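Local coordinates for putative sugar binding protein (Geobacillus stearothermophilus, PDB 6GT9) that binds galactose in the cleft between its two lobes and probably serves as the extracellular sugar-recognition component of a three-component sensing system for galactan utilisation, at residues V266-E271 and N294-V299; V128-T133 and P290-T295; T155-T160 and I187-E192; N215-T220 and Q239-I244. One frame throughout, in Å; residues are numbered along the deposited sequence.

Contact 1: residues V266-E271 and N294-V299; sequences VQEPYE and NTETKV. With GAL (beta-D-galactopyranose), chain E.
Two bonds join the backbone of Val266 to the segment 294-299. Val266 N donates to Lys298 O at 2.8 Å and almost straight, 172° at the hydrogen, while Val266 O receives the hydroxyl of Thr297, with OG1 2.9 Å from that oxygen and lying nearly along the C=O axis. The Thr297 hydroxyl is placed for this by its first torsion, which sets OG1 opposite the backbone N (chi1 -171°). Past Val266 the two chains diverge and water takes over: one molecule accepts from Glu268 N, donates to Glu296 O and lies 2.6 Å from Thr295 OG1, and a second accepts from Glu296 N and donates to Glu271 OE1. The CB of Gln267 points away from 294-299, and its extended chain carries NE2 to O2 of the bound galactose at 3.1 Å, a nearly linear bond; the same nitrogen also bonds Asp247, and OE1 accepts from Thr133, so both ends of the amide are fixed. Packing is light. Val266 lies alongside Lys298, CG2 being 4.1 Å from CG, and the side chains of Glu268 and Glu296 run the same way. Glu271 slides past Thr295 in the opposite direction, OE1 3.8 Å from CG2. Glu268 is the N-cap of helix 269-284, and the contact sets two of the chain's crossings between the lobes side by side, 266-271 and 294-299, as in the periplasmic-binding-protein fold. Helix 43-59 meets Gln267 and Pro269, whereas helix 135-149 packs on Thr297 and Val299.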
loop_
_atom_site.group_PDB
_atom_site.type_symbol
_atom_site.label_atom_id
_atom_site.label_comp_id
_atom_site.label_asym_id
_atom_site.label_seq_id
_atom_site.Cartn_x
_atom_site.Cartn_y
_atom_site.Cartn_z
ATOM N N VAL A 266 8.548 1.684 5.948
ATOM C CA VAL A 266 8.801 2.613 4.853
ATOM C C VAL A 266 8.437 1.960 3.528
ATOM O O VAL A 266 8.697 0.774 3.311
ATOM C CB VAL A 266 10.270 3.066 4.858
ATOM C CG1 VAL A 266 10.539 4.023 3.700
ATOM C CG2 VAL A 266 10.613 3.722 6.195
ATOM N N GLN A 267 7.820 2.731 2.640
ATOM C CA GLN A 267 7.713 2.346 1.240
ATOM C C GLN A 267 8.268 3.480 0.395
ATOM O O GLN A 267 8.589 4.556 0.899
ATOM C CB GLN A 267 6.266 2.030 0.831
ATOM C CG GLN A 267 5.613 0.835 1.528
ATOM C CD GLN A 267 4.320 0.431 0.851
ATOM O OE1 GLN A 267 4.306 -0.451 -0.010
ATOM N NE2 GLN A 267 3.227 1.106 1.205
ATOM N N GLU A 268 8.357 3.261 -0.917
ATOM C CA GLU A 268 8.870 4.271 -1.837
ATOM C C GLU A 268 7.828 4.559 -2.912
ATOM O O GLU A 268 8.012 4.181 -4.080
ATOM C CB GLU A 268 10.185 3.822 -2.477
ATOM C CG GLU A 268 11.279 3.425 -1.487
ATOM C CD GLU A 268 11.730 4.564 -0.578
ATOM O OE1 GLU A 268 11.394 5.743 -0.845
ATOM O OE2 GLU A 268 12.449 4.270 0.409
ATOM N N PRO A 269 6.723 5.234 -2.554
ATOM C CA PRO A 269 5.665 5.466 -3.557
ATOM C C PRO A 269 6.118 6.269 -4.765
ATOM O O PRO A 269 5.773 5.912 -5.902
ATOM C CB PRO A 269 4.575 6.205 -2.755
ATOM C CG PRO A 269 5.249 6.651 -1.459
ATOM C CD PRO A 269 6.303 5.651 -1.202
ATOM N N TYR A 270 6.841 7.371 -4.554
ATOM C CA TYR A 270 7.308 8.170 -5.682
ATOM C C TYR A 270 8.147 7.321 -6.624
ATOM O O TYR A 270 7.992 7.391 -7.851
ATOM C CB TYR A 270 8.122 9.365 -5.178
ATOM C CG TYR A 270 8.669 10.280 -6.262
ATOM C CD1 TYR A 270 9.804 9.935 -6.992
ATOM C CD2 TYR A 270 8.078 11.508 -6.516
ATOM C CE1 TYR A 270 10.302 10.767 -7.964
ATOM C CE2 TYR A 270 8.576 12.353 -7.483
ATOM C CZ TYR A 270 9.687 11.977 -8.202
ATOM O OH TYR A 270 10.184 12.816 -9.168
ATOM N N GLU A 271 9.018 6.488 -6.056
ATOM C CA GLU A 271 9.927 5.694 -6.869
ATOM C C GLU A 271 9.187 4.610 -7.646
ATOM O O GLU A 271 9.533 4.330 -8.804
ATOM C CB GLU A 271 11.011 5.087 -5.983
ATOM C CG GLU A 271 12.079 4.323 -6.779
ATOM C CD GLU A 271 13.132 3.688 -5.889
ATOM O OE1 GLU A 271 12.871 3.493 -4.678
ATOM O OE2 GLU A 271 14.231 3.382 -6.407
ATOM N N ASN A 294 11.513 -4.803 -6.484
ATOM C CA ASN A 294 11.005 -4.479 -5.151
ATOM C C ASN A 294 11.680 -3.208 -4.657
ATOM O O ASN A 294 12.886 -3.207 -4.380
ATOM C CB ASN A 294 11.251 -5.612 -4.160
ATOM C CG ASN A 294 10.348 -6.789 -4.391
ATOM O OD1 ASN A 294 10.806 -7.931 -4.390
ATOM N ND2 ASN A 294 9.058 -6.526 -4.611
ATOM N N THR A 295 10.904 -2.137 -4.524
ATOM C CA THR A 295 11.437 -0.921 -3.942
ATOM C C THR A 295 11.685 -1.126 -2.445
ATOM O O THR A 295 11.127 -2.031 -1.809
ATOM C CB THR A 295 10.500 0.257 -4.213
ATOM O OG1 THR A 295 9.154 -0.088 -3.864
ATOM C CG2 THR A 295 10.538 0.622 -5.720
ATOM N N GLU A 296 12.560 -0.283 -1.896
ATOM C CA GLU A 296 13.042 -0.436 -0.519
ATOM C C GLU A 296 11.898 -0.477 0.492
ATOM O O GLU A 296 10.926 0.270 0.379
ATOM C CB GLU A 296 13.978 0.732 -0.191
ATOM C CG GLU A 296 14.353 0.898 1.271
ATOM C CD GLU A 296 15.516 0.004 1.673
ATOM O OE1 GLU A 296 15.618 -1.116 1.125
ATOM O OE2 GLU A 296 16.336 0.422 2.524
ATOM N N THR A 297 12.018 -1.364 1.491
ATOM C CA THR A 297 11.144 -1.336 2.659
ATOM C C THR A 297 11.984 -1.650 3.892
ATOM O O THR A 297 12.962 -2.407 3.824
ATOM C CB THR A 297 9.941 -2.316 2.544
ATOM O OG1 THR A 297 9.003 -2.092 3.620
ATOM C CG2 THR A 297 10.389 -3.767 2.580
ATOM N N LYS A 298 11.620 -1.026 5.008
ATOM C CA LYS A 298 12.356 -1.157 6.269
ATOM C C LYS A 298 11.536 -0.490 7.358
ATOM O O LYS A 298 10.783 0.449 7.087
ATOM C CB LYS A 298 13.732 -0.494 6.196
ATOM C CG LYS A 298 13.669 0.994 5.888
ATOM C CD LYS A 298 14.964 1.709 6.244
ATOM C CE LYS A 298 15.306 2.778 5.215
ATOM N NZ LYS A 298 16.413 3.681 5.651
ATOM N N VAL A 299 11.700 -0.959 8.583
ATOM C CA VAL A 299 11.045 -0.330 9.721
ATOM C C VAL A 299 11.926 0.809 10.211
ATOM O O VAL A 299 13.144 0.652 10.346
ATOM C CB VAL A 299 10.769 -1.351 10.835
ATOM C CG1 VAL A 299 10.091 -0.668 12.036
ATOM C CG2 VAL A 299 9.886 -2.463 10.300
HETATM C C1 GAL E . -0.458 2.073 1.430
HETATM C C2 GAL E . -0.677 1.128 0.266
HETATM C C3 GAL E . -1.522 1.783 -0.842
HETATM C C4 GAL E . -2.840 2.278 -0.269
HETATM C C5 GAL E . -2.597 3.152 0.949
HETATM C C6 GAL E . -3.892 3.526 1.673
HETATM O O1 GAL E . 0.297 1.425 2.435
HETATM O O2 GAL E . 0.574 0.730 -0.313
HETATM O O3 GAL E . -1.853 0.833 -1.808
HETATM O O4 GAL E . -3.668 1.170 0.097
HETATM O O5 GAL E . -1.728 2.501 1.962
HETATM O O6 GAL E . -3.684 4.613 2.548
HETATM O O HOH W 1 8.702 0.379 -1.296
HETATM O O HOH W 2 13.927 1.322 -3.761
#

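Contact 2: residues V128-T133 and P290-T295; sequences VAYVGT and PVVTNT
With CG placed opposite the backbone N (chi1 168°), the Tyr130 ring extends along its own strand, so that OH donates to Thr133 O at 2.7 Å and Val292 CG1 comes to the ring edge, 4.1 Å from CD2. Asn294 sets CG opposite its carbonyl carbon instead (chi1 -73°), which carries ND2 back to Gly132 O at 3.0 Å; the bond is straight, 178° at the hydrogen, and the acceptor lies in the amide plane. Thr295 N reaches the same oxygen from the other face of the carbonyl, at 3.2 Å and well above its plane, so Gly132 O is gripped twice. These bonds close one end of a parallel pair in which strand 292-294 forms an edge of the six-stranded parallel sheet of one lobe of the periplasmic-binding-protein fold. Farther back, Tyr130 N donates to Val291 O, Thr293 N to Tyr130 O and Gly132 N to Thr293 O, and the strand axes are almost parallel. A phenylalanine at Tyr130 would probably leave Thr133 O without its hydroxyl partner and the backbone at Thr133 less firmly held. On the face of Val131, its side chain crosses that of Thr295 at about a right angle, CG1 lying 4.1 Å from Thr295 CG2. One water donates to Tyr130 O and Pro290 O and accepts from Thr293 OG1; another donates to Thr133 OG1, whose hydroxyl is in turn bonded to the sugar-binding Gln267.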
loop_
_atom_site.group_PDB
_atom_site.type_symbol
_atom_site.label_atom_id
_atom_site.label_comp_id
_atom_site.label_asym_id
_atom_site.label_seq_id
_atom_site.Cartn_x
_atom_site.Cartn_y
_atom_site.Cartn_z
ATOM N N VAL A 128 3.587 -7.760 -17.411
ATOM C CA VAL A 128 4.974 -7.893 -17.850
ATOM C C VAL A 128 5.929 -7.763 -16.674
ATOM O O VAL A 128 6.941 -8.467 -16.606
ATOM C CB VAL A 128 5.310 -6.863 -18.942
ATOM C CG1 VAL A 128 6.766 -7.047 -19.391
ATOM C CG2 VAL A 128 4.371 -7.005 -20.114
ATOM N N ALA A 129 5.650 -6.845 -15.751
ATOM C CA ALA A 129 6.597 -6.553 -14.677
ATOM C C ALA A 129 5.837 -5.917 -13.534
ATOM O O ALA A 129 4.764 -5.349 -13.738
ATOM C CB ALA A 129 7.718 -5.611 -15.125
ATOM N N TYR A 130 6.413 -6.025 -12.331
ATOM C CA TYR A 130 5.875 -5.438 -11.108
ATOM C C TYR A 130 6.897 -4.481 -10.516
ATOM O O TYR A 130 8.096 -4.775 -10.514
ATOM C CB TYR A 130 5.538 -6.531 -10.082
ATOM C CG TYR A 130 5.234 -6.038 -8.673
ATOM C CD1 TYR A 130 4.193 -5.149 -8.444
ATOM C CD2 TYR A 130 5.962 -6.498 -7.571
ATOM C CE1 TYR A 130 3.893 -4.705 -7.159
ATOM C CE2 TYR A 130 5.665 -6.064 -6.256
ATOM C CZ TYR A 130 4.622 -5.168 -6.070
ATOM O OH TYR A 130 4.284 -4.699 -4.823
ATOM N N VAL A 131 6.432 -3.337 -10.010
ATOM C CA VAL A 131 7.274 -2.417 -9.236
ATOM C C VAL A 131 6.536 -2.089 -7.946
ATOM O O VAL A 131 5.483 -1.444 -7.972
ATOM C CB VAL A 131 7.615 -1.128 -9.992
ATOM C CG1 VAL A 131 8.675 -0.345 -9.223
ATOM C CG2 VAL A 131 8.101 -1.441 -11.399
ATOM N N GLY A 132 7.090 -2.498 -6.818
ATOM C CA GLY A 132 6.424 -2.217 -5.562
ATOM C C GLY A 132 7.130 -2.934 -4.440
ATOM O O GLY A 132 8.074 -3.703 -4.648
ATOM N N THR A 133 6.654 -2.659 -3.241
ATOM C CA THR A 133 7.182 -3.320 -2.060
ATOM C C THR A 133 6.973 -4.825 -2.163
ATOM O O THR A 133 6.011 -5.302 -2.770
ATOM C CB THR A 133 6.499 -2.760 -0.809
ATOM O OG1 THR A 133 6.721 -1.346 -0.734
ATOM C CG2 THR A 133 7.031 -3.419 0.463
ATOM N N PRO A 290 13.213 -6.432 -15.691
ATOM C CA PRO A 290 13.072 -7.457 -14.652
ATOM C C PRO A 290 11.609 -7.719 -14.350
ATOM O O PRO A 290 10.798 -6.795 -14.328
ATOM C CB PRO A 290 13.778 -6.838 -13.438
ATOM C CG PRO A 290 14.592 -5.733 -13.954
ATOM C CD PRO A 290 13.919 -5.235 -15.196
ATOM N N VAL A 291 11.283 -8.985 -14.078
ATOM C CA VAL A 291 9.903 -9.335 -13.749
ATOM C C VAL A 291 9.459 -8.644 -12.460
ATOM O O VAL A 291 8.327 -8.151 -12.364
ATOM C CB VAL A 291 9.730 -10.863 -13.659
ATOM C CG1 VAL A 291 8.351 -11.210 -13.141
ATOM C CG2 VAL A 291 9.934 -11.516 -15.010
ATOM N N VAL A 292 10.335 -8.581 -11.456
ATOM C CA VAL A 292 9.991 -7.959 -10.177
ATOM C C VAL A 292 11.075 -6.964 -9.790
ATOM O O VAL A 292 12.264 -7.309 -9.760
ATOM C CB VAL A 292 9.800 -8.997 -9.053
ATOM C CG1 VAL A 292 9.653 -8.289 -7.704
ATOM C CG2 VAL A 292 8.590 -9.879 -9.327
ATOM N N THR A 293 10.667 -5.731 -9.511
ATOM C CA THR A 293 11.536 -4.713 -8.927
ATOM C C THR A 293 10.923 -4.327 -7.586
ATOM O O THR A 293 9.920 -3.604 -7.547
ATOM C CB THR A 293 11.679 -3.496 -9.848
ATOM O OG1 THR A 293 12.272 -3.888 -11.096
ATOM C CG2 THR A 293 12.562 -2.428 -9.199
ATOM N N ASN A 294 11.513 -4.803 -6.484
ATOM C CA ASN A 294 11.005 -4.479 -5.151
ATOM C C ASN A 294 11.680 -3.208 -4.657
ATOM O O ASN A 294 12.886 -3.207 -4.380
ATOM C CB ASN A 294 11.251 -5.612 -4.160
ATOM C CG ASN A 294 10.348 -6.789 -4.391
ATOM O OD1 ASN A 294 10.806 -7.931 -4.390
ATOM N ND2 ASN A 294 9.058 -6.526 -4.611
ATOM N N THR A 295 10.904 -2.137 -4.524
ATOM C CA THR A 295 11.437 -0.921 -3.942
ATOM C C THR A 295 11.685 -1.126 -2.445
ATOM O O THR A 295 11.127 -2.031 -1.809
ATOM C CB THR A 295 10.500 0.257 -4.213
ATOM O OG1 THR A 295 9.154 -0.088 -3.864
ATOM C CG2 THR A 295 10.538 0.622 -5.720
HETATM O O HOH W 3 10.200 -4.730 -12.597
HETATM O O HOH W 1 8.702 0.379 -1.296
#

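Contact 3: residues T155-T160 and I187-E192; sequences TVAIIT and IVAIEE
Ile158 packs against two isoleucines of the neighbouring strand: its CD1 lies 3.9 Å from Ile187 CG2, and its CB 4.0 Å from Ile190 CG1. Ile158 and Ile190 run side by side, both with CG1 opposite the carbonyl carbon (chi1 -64° and -53°), while Ile187 crosses Ile158 obliquely. An alanine at Ile158 is likely to open a gap between Ile187 and Ile190 and leave their branches without a common partner. Helix 166-179, the crossover of this beta-alpha-beta unit, closes this face through Phe175 and Glu176. On the other face, where helix 197-210 packs, the two strands touch more thinly. Ala157 CB meets Ala189 CB at 4.1 Å, and Glu191 leads its carboxylate away from strand 154-160. At the start of the pair, Thr155 CG2 touches Val188 CG1 at 3.9 Å, both residues partly exposed. Val188 N bonds Val156 O, Ile158 N Ala189 O, Glu191 N Ile158 O and Thr160 N Glu191 O. Ala189 N, buried without a partner, interrupts that ladder beside the bent backbone of Val188. Regular backbone bonding thus secures this edge of the sheet, and aliphatic packing dominates the Ile158 face, with the polar Thr160 and Glu192 at its C-terminal end.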
loop_
_atom_site.group_PDB
_atom_site.type_symbol
_atom_site.label_atom_id
_atom_site.label_comp_id
_atom_site.label_asym_id
_atom_site.label_seq_id
_atom_site.Cartn_x
_atom_site.Cartn_y
_atom_site.Cartn_z
ATOM N N THR A 155 -0.578 -7.572 23.516
ATOM C CA THR A 155 -1.943 -7.908 23.148
ATOM C C THR A 155 -2.295 -7.033 21.946
ATOM O O THR A 155 -2.495 -5.821 22.093
ATOM C CB THR A 155 -2.905 -7.679 24.316
ATOM O OG1 THR A 155 -2.514 -8.507 25.424
ATOM C CG2 THR A 155 -4.331 -8.026 23.904
ATOM N N VAL A 156 -2.366 -7.646 20.764
ATOM C CA VAL A 156 -2.294 -6.932 19.493
ATOM C C VAL A 156 -3.665 -6.871 18.841
ATOM O O VAL A 156 -4.364 -7.886 18.746
ATOM C CB VAL A 156 -1.289 -7.602 18.539
ATOM C CG1 VAL A 156 -1.258 -6.871 17.212
ATOM C CG2 VAL A 156 0.093 -7.642 19.181
ATOM N N ALA A 157 -4.022 -5.690 18.349
ATOM C CA ALA A 157 -5.090 -5.528 17.376
ATOM C C ALA A 157 -4.504 -5.030 16.065
ATOM O O ALA A 157 -3.527 -4.275 16.053
ATOM C CB ALA A 157 -6.160 -4.548 17.870
ATOM N N ILE A 158 -5.136 -5.435 14.963
ATOM C CA ILE A 158 -4.689 -5.121 13.611
ATOM C C ILE A 158 -5.780 -4.322 12.930
ATOM O O ILE A 158 -6.955 -4.707 12.963
ATOM C CB ILE A 158 -4.382 -6.384 12.786
ATOM C CG1 ILE A 158 -3.225 -7.155 13.404
ATOM C CG2 ILE A 158 -4.092 -6.007 11.307
ATOM C CD1 ILE A 158 -2.849 -8.435 12.645
ATOM N N ILE A 159 -5.400 -3.201 12.341
ATOM C CA ILE A 159 -6.260 -2.483 11.412
ATOM C C ILE A 159 -5.636 -2.605 10.025
ATOM O O ILE A 159 -4.454 -2.293 9.832
ATOM C CB ILE A 159 -6.462 -1.032 11.868
ATOM C CG1 ILE A 159 -7.097 -1.069 13.267
ATOM C CG2 ILE A 159 -7.321 -0.262 10.889
ATOM C CD1 ILE A 159 -7.501 0.238 13.802
ATOM N N THR A 160 -6.417 -3.099 9.070
ATOM C CA THR A 160 -5.935 -3.366 7.727
ATOM C C THR A 160 -6.839 -2.646 6.731
ATOM O O THR A 160 -8.012 -2.387 7.009
ATOM C CB THR A 160 -5.876 -4.891 7.462
ATOM O OG1 THR A 160 -5.187 -5.159 6.235
ATOM C CG2 THR A 160 -7.269 -5.506 7.405
ATOM N N ILE A 187 -2.870 -11.932 18.942
ATOM C CA ILE A 187 -3.685 -11.058 18.115
ATOM C C ILE A 187 -5.138 -11.319 18.464
ATOM O O ILE A 187 -5.643 -12.431 18.264
ATOM C CB ILE A 187 -3.430 -11.310 16.626
ATOM C CG1 ILE A 187 -1.927 -11.226 16.330
ATOM C CG2 ILE A 187 -4.246 -10.341 15.808
ATOM C CD1 ILE A 187 -1.567 -11.700 14.945
ATOM N N VAL A 188 -5.821 -10.297 18.964
ATOM C CA VAL A 188 -7.182 -10.455 19.466
ATOM C C VAL A 188 -8.216 -9.788 18.584
ATOM O O VAL A 188 -9.420 -9.913 18.860
ATOM C CB VAL A 188 -7.305 -9.940 20.910
ATOM C CG1 VAL A 188 -6.297 -10.650 21.797
ATOM C CG2 VAL A 188 -7.093 -8.445 20.953
ATOM N N ALA A 189 -7.801 -9.074 17.541
ATOM C CA ALA A 189 -8.762 -8.372 16.706
ATOM C C ALA A 189 -8.090 -7.974 15.401
ATOM O O ALA A 189 -6.913 -7.600 15.390
ATOM C CB ALA A 189 -9.318 -7.137 17.432
ATOM N N ILE A 190 -8.842 -8.091 14.304
ATOM C CA ILE A 190 -8.448 -7.613 12.979
ATOM C C ILE A 190 -9.669 -6.922 12.381
ATOM O O ILE A 190 -10.731 -7.542 12.261
ATOM C CB ILE A 190 -7.965 -8.758 12.059
ATOM C CG1 ILE A 190 -6.861 -9.573 12.742
ATOM C CG2 ILE A 190 -7.481 -8.222 10.713
ATOM C CD1 ILE A 190 -6.312 -10.724 11.915
ATOM N N GLU A 191 -9.535 -5.637 12.033
ATOM C CA GLU A 191 -10.636 -4.851 11.483
ATOM C C GLU A 191 -10.183 -4.087 10.241
ATOM O O GLU A 191 -9.003 -3.777 10.070
ATOM C CB GLU A 191 -11.196 -3.860 12.517
ATOM C CG GLU A 191 -11.657 -4.513 13.824
ATOM C CD GLU A 191 -13.000 -5.223 13.706
ATOM O OE1 GLU A 191 -13.700 -5.019 12.687
ATOM O OE2 GLU A 191 -13.356 -5.987 14.634
ATOM N N GLU A 192 -11.150 -3.771 9.379
ATOM C CA GLU A 192 -10.918 -3.073 8.120
ATOM C C GLU A 192 -11.183 -1.580 8.262
ATOM O O GLU A 192 -12.184 -1.166 8.855
ATOM C CB GLU A 192 -11.820 -3.635 7.026
ATOM C CG GLU A 192 -11.590 -5.097 6.738
ATOM C CD GLU A 192 -12.573 -5.637 5.722
ATOM O OE1 GLU A 192 -13.685 -6.038 6.131
ATOM O OE2 GLU A 192 -12.239 -5.653 4.517
#

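Contact 4: residues N215-T220 and Q239-I244; sequences NAFYGT and QKTYII
Phe217 N donates to Tyr242 O at 2.7 Å, the shortest bond of the pair, with the nitrogen almost in line with the carbonyl. That oxygen also receives the weaker CA-H of Ala216, whose CA lies 3.1 Å away. The ladder continues in the parallel pattern, Tyr242 N to Asn215 O and Ile244 N to Phe217 O, and ends with Gly219 N donating to Ile244 O at 2.9 Å in the carbonyl plane. Strand axes 10° apart and 4.6 Å from each other confirm that the two run closely parallel. Side chains meet on both faces. On one, with OG1 opposite the carbonyl carbon (chi1 -64°), Thr241 places CG2 opposite its backbone N and brings the methyl to the edge of the Phe217 ring, 3.7 Å from CD1 and in the ring plane. On the other, Ala216 CB touches Tyr242 CB at 4.1 Å, and CD1 of Tyr218 lies 3.9 Å from Ile244 CG2, the two side chains crossing at a slant. The Tyr218 ring also has Thr220 CG2 over one face and stacks with Phe175; its OH bonds the backbone O of Arg171, a galactose-binding residue, while Tyr242 OH is held by Asp149. The pair forms part of the beta-alpha-beta unit whose helix 224-235 packs on Phe217, Thr241 and Ile243. Helix 135-149 lies against Tyr218, Tyr242 and Ile244 on the opposite face, and strand 154-160 borders strand 216-219 on its other edge.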
loop_
_atom_site.group_PDB
_atom_site.type_symbol
_atom_site.label_atom_id
_atom_site.label_comp_id
_atom_site.label_asym_id
_atom_site.label_seq_id
_atom_site.Cartn_x
_atom_site.Cartn_y
_atom_site.Cartn_z
ATOM N N ASN A 215 -3.013 -3.550 24.011
ATOM C CA ASN A 215 -1.992 -2.546 24.274
ATOM C C ASN A 215 -1.043 -2.380 23.089
ATOM O O ASN A 215 0.000 -1.724 23.226
ATOM C CB ASN A 215 -1.212 -2.887 25.559
ATOM C CG ASN A 215 -0.558 -4.271 25.515
ATOM O OD1 ASN A 215 -0.500 -4.924 24.466
ATOM N ND2 ASN A 215 -0.051 -4.719 26.665
ATOM N N ALA A 216 -1.382 -2.947 21.932
ATOM C CA ALA A 216 -0.562 -2.818 20.738
ATOM C C ALA A 216 -1.451 -2.819 19.498
ATOM O O ALA A 216 -2.369 -3.637 19.383
ATOM C CB ALA A 216 0.475 -3.947 20.652
ATOM N N PHE A 217 -1.168 -1.902 18.572
ATOM C CA PHE A 217 -1.859 -1.831 17.287
ATOM C C PHE A 217 -0.862 -1.975 16.149
ATOM O O PHE A 217 0.264 -1.479 16.235
ATOM C CB PHE A 217 -2.596 -0.505 17.099
ATOM C CG PHE A 217 -3.889 -0.400 17.856
ATOM C CD1 PHE A 217 -3.905 0.063 19.168
ATOM C CD2 PHE A 217 -5.092 -0.732 17.249
ATOM C CE1 PHE A 217 -5.106 0.194 19.864
ATOM C CE2 PHE A 217 -6.308 -0.618 17.952
ATOM C CZ PHE A 217 -6.308 -0.151 19.257
ATOM N N TYR A 218 -1.302 -2.635 15.077
ATOM C CA TYR A 218 -0.556 -2.772 13.829
ATOM C C TYR A 218 -1.465 -2.317 12.695
ATOM O O TYR A 218 -2.507 -2.933 12.463
ATOM C CB TYR A 218 -0.126 -4.223 13.617
ATOM C CG TYR A 218 0.410 -4.580 12.241
ATOM C CD1 TYR A 218 1.306 -3.750 11.576
ATOM C CD2 TYR A 218 0.071 -5.783 11.643
ATOM C CE1 TYR A 218 1.828 -4.089 10.331
ATOM C CE2 TYR A 218 0.583 -6.138 10.399
ATOM C CZ TYR A 218 1.473 -5.295 9.754
ATOM O OH TYR A 218 1.984 -5.656 8.525
ATOM N N GLY A 219 -1.086 -1.242 12.011
ATOM C CA GLY A 219 -1.825 -0.756 10.845
ATOM C C GLY A 219 -1.065 -1.117 9.581
ATOM O O GLY A 219 0.163 -1.021 9.542
ATOM N N THR A 220 -1.794 -1.553 8.548
ATOM C CA THR A 220 -1.129 -2.093 7.368
ATOM C C THR A 220 -1.259 -1.215 6.137
ATOM O O THR A 220 -0.804 -1.622 5.064
ATOM C CB THR A 220 -1.647 -3.503 7.042
ATOM O OG1 THR A 220 -3.019 -3.448 6.618
ATOM C CG2 THR A 220 -1.532 -4.406 8.270
ATOM N N GLN A 239 -0.767 4.260 30.903
ATOM C CA GLN A 239 -0.201 3.032 30.387
ATOM C C GLN A 239 -0.194 3.051 28.855
ATOM O O GLN A 239 -1.168 2.889 28.214
ATOM C CB GLN A 239 -0.818 1.806 31.055
ATOM C CG GLN A 239 -0.972 1.968 32.575
ATOM C CD GLN A 239 0.337 1.947 33.405
ATOM O OE1 GLN A 239 0.625 2.860 34.182
ATOM N NE2 GLN A 239 1.090 0.861 33.283
ATOM N N LYS A 240 0.970 3.288 28.301
ATOM C CA LYS A 240 1.097 3.449 26.879
ATOM C C LYS A 240 0.661 2.287 25.965
ATOM O O LYS A 240 0.522 1.161 26.371
ATOM C CB LYS A 240 2.463 4.051 26.519
ATOM C CG LYS A 240 2.438 5.063 25.370
ATOM C CD LYS A 240 3.631 5.983 25.436
ATOM C CE LYS A 240 4.128 6.388 24.054
ATOM N NZ LYS A 240 5.597 6.649 24.049
ATOM N N THR A 241 0.413 2.629 24.712
ATOM C CA THR A 241 -0.051 1.712 23.696
ATOM C C THR A 241 0.980 1.727 22.593
ATOM O O THR A 241 1.363 2.756 22.183
ATOM C CB THR A 241 -1.360 2.248 23.129
ATOM O OG1 THR A 241 -2.326 2.266 24.148
ATOM C CG2 THR A 241 -1.865 1.429 21.995
ATOM N N TYR A 242 1.403 0.561 22.144
ATOM C CA TYR A 242 2.394 0.434 21.083
ATOM C C TYR A 242 1.697 0.481 19.728
ATOM O O TYR A 242 0.760 -0.280 19.480
ATOM C CB TYR A 242 3.180 -0.870 21.234
ATOM C CG TYR A 242 4.239 -1.100 20.169
ATOM C CD1 TYR A 242 5.535 -0.627 20.330
ATOM C CD2 TYR A 242 3.938 -1.799 19.000
ATOM C CE1 TYR A 242 6.506 -0.838 19.346
ATOM C CE2 TYR A 242 4.901 -2.018 18.016
ATOM C CZ TYR A 242 6.180 -1.535 18.192
ATOM O OH TYR A 242 7.142 -1.764 17.217
ATOM N N ILE A 243 2.153 1.368 18.852
ATOM C CA ILE A 243 1.576 1.495 17.511
ATOM C C ILE A 243 2.683 1.323 16.486
ATOM O O ILE A 243 3.651 2.093 16.483
ATOM C CB ILE A 243 0.883 2.847 17.301
ATOM C CG1 ILE A 243 -0.190 3.074 18.354
ATOM C CG2 ILE A 243 0.251 2.900 15.910
ATOM C CD1 ILE A 243 -0.847 4.436 18.237
ATOM N N ILE A 244 2.527 0.350 15.590
ATOM C CA ILE A 244 3.363 0.267 14.399
ATOM C C ILE A 244 2.446 0.363 13.183
ATOM O O ILE A 244 1.440 -0.353 13.093
ATOM C CB ILE A 244 4.242 -1.004 14.376
ATOM C CG1 ILE A 244 5.123 -1.023 13.104
ATOM C CG2 ILE A 244 3.409 -2.259 14.528
ATOM C CD1 ILE A 244 6.319 -1.987 13.150
#

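Overall arrangement
Contacts 3 and 4 lie in the mixed sheet of one lobe, their centres 10 Å apart. Strands 154-160 and 216-219 are neighbours there, tied by Thr160 to Thr220 and Thr155 to Asn215. Contact 2 belongs to the parallel sheet of the other lobe, about 30 Å from contact 4 between centres. Contact 1 links the lobes: it shares Asn294, Thr295 and a water with contact 2, their centres 12 Å apart, and reaches the mixed sheet through strand 298-301, where Val299 packs on Ile244. Along the chain, contacts 3, 4 and 1 follow in series, with 3 and 4 nested inside the loop closed by contact 2. Galactose lies between the lobes, with Gln267 supplied by a crossing segment.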